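Local coordinates for protein ribonuclease H (Uncultured organism, PDB 4IBN) that probably cleaves the RNA strand of RNA-DNA hybrids endonucleolytically, leaving 5'-phosphomonoester ends, with magnesium as cofactor, at residues S74-F79 with L126-E131. Numbering follows the deposited sequence.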
ATOM      1  N   SER A  74       1.183   4.599  -2.264  1.00 16.84           N
ATOM      2  CA  SER A  74       1.558   3.283  -1.821  1.00 17.74           C
ATOM      3  C   SER A  74       0.616   2.264  -2.416  1.00 17.01           C
ATOM      4  O   SER A  74       1.013   1.213  -2.792  1.00 19.04           O
ATOM      5  CB  SER A  74       1.641   3.182  -0.287  1.00 18.78           C
ATOM      6  OG  SER A  74       0.418   3.009   0.362  1.00 20.25           O
ATOM      7  N   VAL A  75      -0.647   2.596  -2.459  1.00 17.44           N
ATOM      8  CA  VAL A  75      -1.585   1.703  -3.110  1.00 16.66           C
ATOM      9  C   VAL A  75      -1.355   1.610  -4.605  1.00 19.11           C
ATOM     10  O   VAL A  75      -1.271   0.565  -5.156  1.00 18.17           O
ATOM     11  CB  VAL A  75      -3.007   2.190  -2.928  1.00 16.13           C
ATOM     12  CG1 VAL A  75      -3.996   1.284  -3.672  1.00 19.48           C
ATOM     13  CG2 VAL A  75      -3.351   2.214  -1.518  1.00 16.91           C
ATOM     14  N   ILE A  76      -1.257   2.747  -5.253  1.00 16.67           N
ATOM     15  CA  ILE A  76      -1.111   2.725  -6.671  1.00 16.48           C
ATOM     16  C   ILE A  76       0.123   2.008  -7.122  1.00 19.96           C
ATOM     17  O   ILE A  76       0.084   1.204  -7.983  1.00 19.87           O
ATOM     18  CB  ILE A  76      -1.031   4.135  -7.209  1.00 18.28           C
ATOM     19  CG1 ILE A  76      -2.313   4.872  -6.954  1.00 18.25           C
ATOM     20  CG2 ILE A  76      -0.715   4.152  -8.660  1.00 21.01           C
ATOM     21  CD1 ILE A  76      -2.189   6.386  -7.100  1.00 19.89           C
ATOM     22  N   GLU A  77       1.232   2.314  -6.506  1.00 18.06           N
ATOM     23  CA  GLU A  77       2.449   1.659  -6.886  1.00 21.02           C
ATOM     24  C   GLU A  77       2.406   0.164  -6.649  1.00 20.26           C
ATOM     25  O   GLU A  77       2.947  -0.583  -7.413  1.00 21.43           O
ATOM     26  CB  GLU A  77       3.670   2.268  -6.220  1.00 22.14           C
ATOM     27  CG  GLU A  77       3.921   3.643  -6.628  1.00 24.11           C
ATOM     28  CD  GLU A  77       4.155   3.814  -8.108  1.00 31.16           C
ATOM     29  OE1 GLU A  77       4.826   3.012  -8.686  1.00 32.70           O
ATOM     30  OE2 GLU A  77       3.680   4.789  -8.677  1.00 36.31           O
ATOM     31  N   ALA A  78       1.799  -0.251  -5.568  1.00 18.25           N
ATOM     32  CA  ALA A  78       1.728  -1.661  -5.264  1.00 19.33           C
ATOM     33  C   ALA A  78       0.941  -2.444  -6.273  1.00 18.59           C
ATOM     34  O   ALA A  78       1.365  -3.424  -6.745  1.00 20.33           O
ATOM     35  CB  ALA A  78       1.080  -1.862  -3.909  1.00 21.60           C
ATOM     36  N   PHE A  79      -0.240  -1.974  -6.541  1.00 18.42           N
ATOM     37  CA  PHE A  79      -1.107  -2.623  -7.474  1.00 18.09           C
ATOM     38  C   PHE A  79      -0.651  -2.530  -8.918  1.00 22.55           C
ATOM     39  O   PHE A  79      -0.973  -3.368  -9.719  1.00 22.74           O
ATOM     40  CB  PHE A  79      -2.546  -2.202  -7.265  1.00 18.66           C
ATOM     41  CG  PHE A  79      -3.162  -2.820  -6.066  1.00 18.56           C
ATOM     42  CD1 PHE A  79      -3.721  -4.040  -6.132  1.00 18.29           C
ATOM     43  CD2 PHE A  79      -3.131  -2.201  -4.871  1.00 19.10           C
ATOM     44  CE1 PHE A  79      -4.237  -4.584  -5.061  1.00 19.09           C
ATOM     45  CE2 PHE A  79      -3.637  -2.764  -3.793  1.00 17.83           C
ATOM     46  CZ  PHE A  79      -4.185  -3.954  -3.881  1.00 19.49           C
ATOM     47  N   LEU A 126      -8.952  13.700  -4.940  1.00 23.58           N
ATOM     48  CA  LEU A 126      -9.858  12.904  -5.720  1.00 21.42           C
ATOM     49  C   LEU A 126      -9.215  12.284  -6.958  1.00 19.25           C
ATOM     50  O   LEU A 126      -9.566  11.199  -7.309  1.00 23.47           O
ATOM     51  CB  LEU A 126     -11.120  13.675  -6.120  1.00 21.72           C
ATOM     52  CG  LEU A 126     -12.084  14.059  -5.011  1.00 24.85           C
ATOM     53  CD1 LEU A 126     -13.299  14.762  -5.538  1.00 29.54           C
ATOM     54  CD2 LEU A 126     -12.457  12.948  -4.077  1.00 27.64           C
ATOM     55  N   ALA A 127      -8.335  12.993  -7.635  1.00 19.26           N
ATOM     56  CA  ALA A 127      -7.709  12.421  -8.807  1.00 18.97           C
ATOM     57  C   ALA A 127      -6.877  11.194  -8.469  1.00 19.54           C
ATOM     58  O   ALA A 127      -6.907  10.238  -9.169  1.00 19.93           O
ATOM     59  CB  ALA A 127      -6.880  13.427  -9.515  1.00 22.16           C
ATOM     60  N   LEU A 128      -6.124  11.281  -7.392  1.00 17.53           N
ATOM     61  CA  LEU A 128      -5.355  10.158  -6.936  1.00 19.33           C
ATOM     62  C   LEU A 128      -6.207   8.996  -6.480  1.00 17.50           C
ATOM     63  O   LEU A 128      -5.873   7.909  -6.708  1.00 20.05           O
ATOM     64  CB  LEU A 128      -4.375  10.541  -5.848  1.00 20.39           C
ATOM     65  CG  LEU A 128      -2.950  10.933  -6.131  1.00 30.99           C
ATOM     66  CD1 LEU A 128      -2.232  10.874  -4.830  1.00 25.52           C
ATOM     67  CD2 LEU A 128      -2.267  10.069  -7.081  1.00 22.24           C
ATOM     68  N   TRP A 129      -7.309   9.267  -5.832  1.00 18.99           N
ATOM     69  CA  TRP A 129      -8.197   8.210  -5.428  1.00 18.69           C
ATOM     70  C   TRP A 129      -8.693   7.468  -6.654  1.00 19.27           C
ATOM     71  O   TRP A 129      -8.771   6.295  -6.652  1.00 19.52           O
ATOM     72  CB  TRP A 129      -9.387   8.746  -4.654  1.00 19.35           C
ATOM     73  CG  TRP A 129      -9.145   8.875  -3.213  1.00 18.97           C
ATOM     74  CD1 TRP A 129      -9.017  10.021  -2.510  1.00 18.11           C
ATOM     75  CD2 TRP A 129      -9.011   7.824  -2.280  1.00 17.16           C
ATOM     76  NE1 TRP A 129      -8.824   9.755  -1.209  1.00 17.60           N
ATOM     77  CE2 TRP A 129      -8.806   8.407  -1.034  1.00 16.31           C
ATOM     78  CE3 TRP A 129      -9.093   6.448  -2.362  1.00 19.53           C
ATOM     79  CZ2 TRP A 129      -8.640   7.663   0.095  1.00 18.58           C
ATOM     80  CZ3 TRP A 129      -8.908   5.727  -1.236  1.00 18.34           C
ATOM     81  CH2 TRP A 129      -8.695   6.330  -0.026  1.00 19.80           C
ATOM     82  N   GLN A 130      -9.008   8.199  -7.701  1.00 17.78           N
ATOM     83  CA  GLN A 130      -9.436   7.558  -8.921  1.00 19.12           C
ATOM     84  C   GLN A 130      -8.367   6.665  -9.530  1.00 19.70           C
ATOM     85  O   GLN A 130      -8.659   5.626  -9.985  1.00 19.76           O
ATOM     86  CB  GLN A 130      -9.945   8.572  -9.960  1.00 20.45           C
ATOM     87  CG  GLN A 130     -11.198   9.265  -9.577  1.00 21.87           C
ATOM     88  CD  GLN A 130     -11.684  10.251 -10.645  1.00 27.35           C
ATOM     89  OE1 GLN A 130     -10.933  10.734 -11.406  1.00 28.60           O
ATOM     90  NE2 GLN A 130     -12.928  10.513 -10.661  1.00 30.98           N
ATOM     91  N   GLU A 131      -7.137   7.124  -9.520  1.00 18.82           N
ATOM     92  CA  GLU A 131      -6.030   6.320  -9.947  1.00 18.80           C
ATOM     93  C   GLU A 131      -5.825   5.078  -9.065  1.00 19.58           C
ATOM     94  O   GLU A 131      -5.508   4.038  -9.534  1.00 19.15           O
ATOM     95  CB  GLU A 131      -4.737   7.143  -9.970  1.00 21.91           C
ATOM     96  CG  GLU A 131      -4.696   8.194 -10.982  1.00 29.10           C
ATOM     97  CD  GLU A 131      -3.302   8.794 -11.192  1.00 40.23           C
ATOM     98  OE1 GLU A 131      -2.308   8.129 -10.918  1.00 42.10           O
ATOM     99  OE2 GLU A 131      -3.239   9.904 -11.689  1.00 46.41           O
TER
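Ile-76 reaches from helix 67-82 to helix 126-136 and touches both Leu-128 and Glu-131, which lie one turn apart, with its CD1. Its CB points at the other helix. CG1 is anti to the carbonyl carbon (chi1 -64°), and the nearly extended chi2 carries CD1 outward to the partner helix. The tight part is at this methyl. Ile-76 CD1 lies 3.7 Å from CD2 of the partly exposed Leu-128, and the two side chains meet roughly perpendicular. The same CD1 is 3.9 Å from Glu-131 CB. Behind it, Ile-76 CG1 passes 4.1 Å from the backbone C of Glu-131. The two segments come nearest at Ile-76 and Glu-131, whose CA atoms are 6.9 Å apart, and the CG1-CD1 branch spans this gap. Ile-76 also touches Ala-132, the next residue of helix 126-136.

Both helices belong to the RNase H fold, in which helices pack around a mixed beta-sheet. Deeper in, Val-75 and Trp-129 both touch Met-104 of helix 98-113, which thus contacts both partners. Trp-129 also hydrogen-bonds Tyr-99 OH through NE1.

The Glu-131 side is looser and more polar. This partly exposed residue stretches out past its CG and runs by the isoleucine methyl, with OE1 4.2 Å from Ile-76 CD1. Its carboxylate forms a salt bridge from OE1 to Arg-80 NH2, which ties the two helices together beside the apolar contact.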